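Local coordinates for protein lysyl-trna-dependent l-ysyl-phosphatidylgycerol synthase (PDB 4V36) that transfers lysine from lysyl-tRNA to phosphatidylglycerol, a lipid modification linked to bacterial resistance, probably through its soluble C-terminal domain, at residues Arg159-Glu164 against Ala194-Leu199; Ala208-Met213 against Ile242-Trp247. All coordinates share one frame; numbering follows the deposited sequence.

Contact 1 of 2, residues Arg159-Glu164 against Ala194-Leu199; sequences REFLNE and APIAVL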
loop_
_atom_site.group_PDB
_atom_site.type_symbol
_atom_site.label_atom_id
_atom_site.label_comp_id
_atom_site.label_asym_id
_atom_site.label_seq_id
_atom_site.Cartn_x
_atom_site.Cartn_y
_atom_site.Cartn_z
ATOM N N ARG A 159 -13.802 21.483 4.592
ATOM C CA ARG A 159 -14.555 21.019 3.435
ATOM C C ARG A 159 -14.044 21.679 2.159
ATOM O O ARG A 159 -13.988 21.045 1.105
ATOM C CB ARG A 159 -16.050 21.298 3.616
ATOM C CG ARG A 159 -16.907 20.950 2.409
ATOM C CD ARG A 159 -16.708 19.507 1.980
ATOM N NE ARG A 159 -17.029 18.570 3.052
ATOM C CZ ARG A 159 -16.844 17.257 2.973
ATOM N NH1 ARG A 159 -16.335 16.724 1.872
ATOM N NH2 ARG A 159 -17.165 16.478 3.998
ATOM N N GLU A 160 -13.669 22.950 2.261
ATOM C CA GLU A 160 -13.143 23.682 1.115
ATOM C C GLU A 160 -11.866 23.029 0.598
ATOM O O GLU A 160 -11.648 22.936 -0.610
ATOM C CB GLU A 160 -12.877 25.144 1.479
ATOM C CG GLU A 160 -12.295 25.969 0.341
ATOM C CD GLU A 160 -12.122 27.432 0.703
ATOM O OE1 GLU A 160 -12.586 27.835 1.791
ATOM O OE2 GLU A 160 -11.522 28.177 -0.101
ATOM N N PHE A 161 -11.030 22.571 1.524
ATOM C CA PHE A 161 -9.785 21.903 1.170
ATOM C C PHE A 161 -10.058 20.536 0.548
ATOM O O PHE A 161 -9.450 20.171 -0.457
ATOM C CB PHE A 161 -8.888 21.756 2.401
ATOM C CG PHE A 161 -7.540 21.168 2.102
ATOM C CD1 PHE A 161 -6.597 21.895 1.394
ATOM C CD2 PHE A 161 -7.210 19.896 2.538
ATOM C CE1 PHE A 161 -5.353 21.359 1.119
ATOM C CE2 PHE A 161 -5.968 19.356 2.266
ATOM C CZ PHE A 161 -5.038 20.088 1.555
ATOM N N LEU A 162 -10.978 19.789 1.150
ATOM C CA LEU A 162 -11.339 18.466 0.651
ATOM C C LEU A 162 -12.009 18.547 -0.718
ATOM O O LEU A 162 -11.795 17.687 -1.572
ATOM C CB LEU A 162 -12.255 17.752 1.646
ATOM C CG LEU A 162 -11.628 17.422 3.003
ATOM C CD1 LEU A 162 -12.637 16.741 3.915
ATOM C CD2 LEU A 162 -10.393 16.553 2.826
ATOM N N ASN A 163 -12.819 19.583 -0.922
ATOM C CA ASN A 163 -13.457 19.807 -2.216
ATOM C C ASN A 163 -12.430 19.999 -3.323
ATOM O O ASN A 163 -12.599 19.491 -4.432
ATOM C CB ASN A 163 -14.386 21.020 -2.159
ATOM C CG ASN A 163 -15.698 20.717 -1.467
ATOM O OD1 ASN A 163 -16.097 19.560 -1.348
ATOM N ND2 ASN A 163 -16.383 21.761 -1.015
ATOM N N GLU A 164 -11.364 20.733 -3.017
ATOM C CA GLU A 164 -10.297 20.976 -3.980
ATOM C C GLU A 164 -9.527 19.693 -4.280
ATOM O O GLU A 164 -9.042 19.497 -5.394
ATOM C CB GLU A 164 -9.346 22.059 -3.467
ATOM C CG GLU A 164 -9.993 23.428 -3.328
ATOM C CD GLU A 164 -9.084 24.445 -2.668
ATOM O OE1 GLU A 164 -7.947 24.081 -2.302
ATOM O OE2 GLU A 164 -9.507 25.610 -2.512
ATOM N N ALA A 194 -4.242 11.300 8.396
ATOM C CA ALA A 194 -2.839 11.458 8.026
ATOM C C ALA A 194 -2.581 12.799 7.346
ATOM O O ALA A 194 -3.505 13.410 6.809
ATOM C CB ALA A 194 -2.409 10.309 7.117
ATOM N N PRO A 195 -1.321 13.269 7.376
ATOM C CA PRO A 195 -0.967 14.499 6.659
ATOM C C PRO A 195 -1.205 14.376 5.159
ATOM O O PRO A 195 -1.111 13.277 4.609
ATOM C CB PRO A 195 0.527 14.664 6.958
ATOM C CG PRO A 195 0.741 13.928 8.230
ATOM C CD PRO A 195 -0.195 12.759 8.178
ATOM N N ILE A 196 -1.512 15.492 4.509
ATOM C CA ILE A 196 -1.708 15.499 3.067
ATOM C C ILE A 196 -0.743 16.466 2.400
ATOM O O ILE A 196 -0.725 17.657 2.714
ATOM C CB ILE A 196 -3.151 15.877 2.687
ATOM C CG1 ILE A 196 -4.129 14.813 3.188
ATOM C CG2 ILE A 196 -3.279 16.039 1.181
ATOM C CD1 ILE A 196 -5.571 15.107 2.848
ATOM N N ALA A 197 0.066 15.945 1.484
ATOM C CA ALA A 197 1.008 16.767 0.736
ATOM C C ALA A 197 0.382 17.217 -0.575
ATOM O O ALA A 197 -0.191 16.409 -1.301
ATOM C CB ALA A 197 2.295 16.002 0.479
ATOM N N VAL A 198 0.485 18.508 -0.872
ATOM C CA VAL A 198 -0.095 19.050 -2.094
ATOM C C VAL A 198 0.939 19.774 -2.950
ATOM O O VAL A 198 1.951 20.261 -2.446
ATOM C CB VAL A 198 -1.252 20.024 -1.789
ATOM C CG1 VAL A 198 -2.393 19.300 -1.088
ATOM C CG2 VAL A 198 -0.758 21.192 -0.950
ATOM N N LEU A 199 0.678 19.830 -4.251
ATOM C CA LEU A 199 1.500 20.605 -5.169
ATOM C C LEU A 199 0.660 21.718 -5.783
ATOM O O LEU A 199 -0.324 21.456 -6.474
ATOM C CB LEU A 199 2.088 19.716 -6.265
ATOM C CG LEU A 199 3.110 20.398 -7.177
ATOM C CD1 LEU A 199 4.385 20.710 -6.409
ATOM C CD2 LEU A 199 3.410 19.551 -8.405
#
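F161 of the helical segment 159-164 reaches V198 and I196 of the strand segment 194-199, and all atom contacts within 4.5 Å are made by these three side chains. The interaction is apolar throughout. The far end of the ring does the touching: CZ of F161 lies 3.8 Å from CG1 of V198, the two side chains coming from opposite directions, and this methyl stands oblique to the ring. At the ring's edge, near its plane, CD1 of I196 is 4.3 Å from CE2 of F161.

Torsions account for this reach. In F161, CG stands opposite the backbone N (chi1 -176°), which throws the ring off the helix toward the strand. I196 is extended to its tip (chi2 -180°), so that its terminal methyl meets the ring. I196 and V198 are two apart on the strand and point to the same side, while A197 between them points away. With 130 Å² buried, only this ring on the helix side comes so close to the strand, the CA atoms of F161 and V198 being 10.6 Å apart.

Nearby, F157 meets the F161 ring, their planes at about 25°, and also touches I196. F161 touches E153 of strand 149-153 and I206 of strand 206-213, the strands that flank 196-200. Helix 159-173 therefore packs on one face of the sheet near its 149-153 border, whereas L199 touches helix 236-251.

Contact 2 of 2, residues Ala208-Met213 against Ile242-Trp247; sequences AFMNIM and IYLFQW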
loop_
_atom_site.group_PDB
_atom_site.type_symbol
_atom_site.label_atom_id
_atom_site.label_comp_id
_atom_site.label_asym_id
_atom_site.label_seq_id
_atom_site.Cartn_x
_atom_site.Cartn_y
_atom_site.Cartn_z
ATOM N N ALA A 208 -2.094 18.625 -7.577
ATOM C CA ALA A 208 -1.759 17.263 -7.167
ATOM C C ALA A 208 -1.781 17.117 -5.649
ATOM O O ALA A 208 -1.527 18.079 -4.927
ATOM C CB ALA A 208 -0.392 16.864 -7.714
ATOM N N PHE A 209 -2.083 15.915 -5.166
ATOM C CA PHE A 209 -2.043 15.657 -3.730
ATOM C C PHE A 209 -1.661 14.217 -3.405
ATOM O O PHE A 209 -1.892 13.303 -4.198
ATOM C CB PHE A 209 -3.388 15.996 -3.079
ATOM C CG PHE A 209 -4.478 14.995 -3.357
ATOM C CD1 PHE A 209 -5.279 15.119 -4.480
ATOM C CD2 PHE A 209 -4.716 13.944 -2.482
ATOM C CE1 PHE A 209 -6.286 14.205 -4.735
ATOM C CE2 PHE A 209 -5.720 13.029 -2.733
ATOM C CZ PHE A 209 -6.507 13.161 -3.859
ATOM N N MET A 210 -1.069 14.033 -2.228
ATOM C CA MET A 210 -0.711 12.713 -1.720
ATOM C C MET A 210 -0.946 12.667 -0.217
ATOM O O MET A 210 -0.762 13.669 0.470
ATOM C CB MET A 210 0.753 12.379 -2.022
ATOM C CG MET A 210 1.131 12.401 -3.492
ATOM S SD MET A 210 2.625 13.365 -3.781
ATOM C CE MET A 210 2.076 14.989 -3.261
ATOM N N ASN A 211 -1.348 11.510 0.295
ATOM C CA ASN A 211 -1.506 11.348 1.734
ATOM C C ASN A 211 -0.325 10.587 2.333
ATOM O O ASN A 211 -0.011 9.474 1.912
ATOM C CB ASN A 211 -2.829 10.647 2.059
ATOM C CG ASN A 211 -3.013 9.350 1.295
ATOM O OD1 ASN A 211 -2.408 9.143 0.245
ATOM N ND2 ASN A 211 -3.859 8.471 1.818
ATOM N N ILE A 212 0.334 11.206 3.310
ATOM C CA ILE A 212 1.541 10.645 3.911
ATOM C C ILE A 212 1.209 9.604 4.975
ATOM O O ILE A 212 0.590 9.918 5.990
ATOM C CB ILE A 212 2.413 11.746 4.545
ATOM C CG1 ILE A 212 2.566 12.928 3.586
ATOM C CG2 ILE A 212 3.771 11.189 4.943
ATOM C CD1 ILE A 212 3.236 12.568 2.281
ATOM N N MET A 213 1.643 8.369 4.744
ATOM C CA MET A 213 1.286 7.253 5.615
ATOM C C MET A 213 2.227 7.085 6.805
ATOM O O MET A 213 3.447 7.182 6.654
ATOM C CB MET A 213 1.239 5.955 4.804
ATOM C CG MET A 213 0.189 5.942 3.700
ATOM S SD MET A 213 -1.512 6.000 4.309
ATOM C CE MET A 213 -1.858 7.759 4.275
ATOM N N ILE A 242 10.309 13.493 -6.034
ATOM C CA ILE A 242 11.485 14.310 -5.755
ATOM C C ILE A 242 11.197 15.275 -4.606
ATOM O O ILE A 242 11.992 15.397 -3.673
ATOM C CB ILE A 242 11.937 15.101 -6.998
ATOM C CG1 ILE A 242 12.466 14.147 -8.071
ATOM C CG2 ILE A 242 13.014 16.108 -6.631
ATOM C CD1 ILE A 242 12.790 14.829 -9.383
ATOM N N TYR A 243 10.054 15.950 -4.677
ATOM C CA TYR A 243 9.628 16.844 -3.605
ATOM C C TYR A 243 9.386 16.074 -2.310
ATOM O O TYR A 243 9.715 16.554 -1.224
ATOM C CB TYR A 243 8.362 17.607 -4.001
ATOM C CG TYR A 243 8.596 18.738 -4.978
ATOM C CD1 TYR A 243 9.402 19.817 -4.640
ATOM C CD2 TYR A 243 7.995 18.737 -6.230
ATOM C CE1 TYR A 243 9.615 20.856 -5.525
ATOM C CE2 TYR A 243 8.201 19.771 -7.123
ATOM C CZ TYR A 243 9.011 20.828 -6.765
ATOM O OH TYR A 243 9.217 21.861 -7.652
ATOM N N LEU A 244 8.809 14.882 -2.430
ATOM C CA LEU A 244 8.550 14.032 -1.271
ATOM C C LEU A 244 9.843 13.600 -0.590
ATOM O O LEU A 244 9.952 13.644 0.634
ATOM C CB LEU A 244 7.745 12.797 -1.676
ATOM C CG LEU A 244 6.226 12.956 -1.751
ATOM C CD1 LEU A 244 5.579 11.679 -2.264
ATOM C CD2 LEU A 244 5.667 13.331 -0.390
ATOM N N PHE A 245 10.818 13.180 -1.391
ATOM C CA PHE A 245 12.098 12.719 -0.857
ATOM C C PHE A 245 12.864 13.866 -0.205
ATOM O O PHE A 245 13.577 13.667 0.778
ATOM C CB PHE A 245 12.947 12.077 -1.957
ATOM C CG PHE A 245 12.364 10.808 -2.518
ATOM C CD1 PHE A 245 11.306 10.172 -1.887
ATOM C CD2 PHE A 245 12.878 10.249 -3.676
ATOM C CE1 PHE A 245 10.770 9.009 -2.405
ATOM C CE2 PHE A 245 12.347 9.086 -4.198
ATOM C CZ PHE A 245 11.292 8.463 -3.560
ATOM N N GLN A 246 12.712 15.066 -0.758
ATOM C CA GLN A 246 13.332 16.255 -0.185
ATOM C C GLN A 246 12.730 16.571 1.178
ATOM O O GLN A 246 13.448 16.863 2.135
ATOM C CB GLN A 246 13.169 17.454 -1.119
ATOM C CG GLN A 246 13.674 18.763 -0.533
ATOM C CD GLN A 246 13.431 19.946 -1.448
ATOM O OE1 GLN A 246 12.799 19.816 -2.497
ATOM N NE2 GLN A 246 13.933 21.111 -1.057
ATOM N N TRP A 247 11.406 16.507 1.255
ATOM C CA TRP A 247 10.691 16.775 2.496
ATOM C C TRP A 247 10.979 15.707 3.546
ATOM O O TRP A 247 11.173 16.018 4.721
ATOM C CB TRP A 247 9.187 16.864 2.231
ATOM C CG TRP A 247 8.368 17.087 3.464
ATOM C CD1 TRP A 247 8.053 18.287 4.033
ATOM C CD2 TRP A 247 7.754 16.083 4.279
ATOM N NE1 TRP A 247 7.282 18.090 5.154
ATOM C CE2 TRP A 247 7.084 16.746 5.326
ATOM C CE3 TRP A 247 7.706 14.686 4.224
ATOM C CZ2 TRP A 247 6.376 16.060 6.310
ATOM C CZ3 TRP A 247 7.003 14.008 5.202
ATOM C CH2 TRP A 247 6.348 14.695 6.231
#
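The indole of W247 is the flat group that meets the other segment: CG2 of I212 comes to 4.3 Å from CZ3 of W247, at the six-membered end of the ring system and oblique to its plane. The indole is carried there by a first torsion that sets CG opposite the backbone N (chi1 178°). Beyond I212, the indole also touches F150 and V152 of strand 149-153.

L244, one turn earlier on the helix, is shared by two strand residues, one to each methyl. Its CD1 is 3.7 Å from SD of M210, and these two side chains reach toward each other tip to tip. Its CD2 is 3.7 Å from CD1 of I212, but here the side chains slide past each other in opposite directions. The bends of M210 at chi2 (131°, away from a staggered value) and chi3 leave SD, not CE, as the atom nearest L244.

The backbones stay well apart: the axes of the short segments 208-213 and 242-247 approach to 11.6 Å and run at 39° to each other, and the nearest CA atoms, those of I212 and L244, are 9.4 Å apart. Side chains alone span this distance. M210 also touches M226, a residue of the lysine amide pocket, and its side chain is about 8 Å from that ligand. With neither charge nor hydrogen bond between these two segments, their cohesion rests on close apolar packing, which tolerates small shifts in direction in a way a hydrogen bond does not.

In the fold
Contact 1 closes before contact 2 opens along the chain, and their centres are 13 Å apart. They meet through strands 196-200 and 206-213, consecutive in sequence and antiparallel neighbours in one mixed sheet. Probable backbone hydrogen bonds from A197 N to M210 O (2.6 Å) and from I212 N to P195 O (2.8 Å) join them. Helix 159-173 and helix 236-251 pack on opposite faces: I196 and V198 point toward the former, whereas L199, on the other face with A197, touches I236, L240 and Y243 of the latter. This layering agrees with the acetyltransferase clan, and contact 2 comes nearer the lysine amide (about 8 Å from the M210 side chain, against about 12 Å from that of I196).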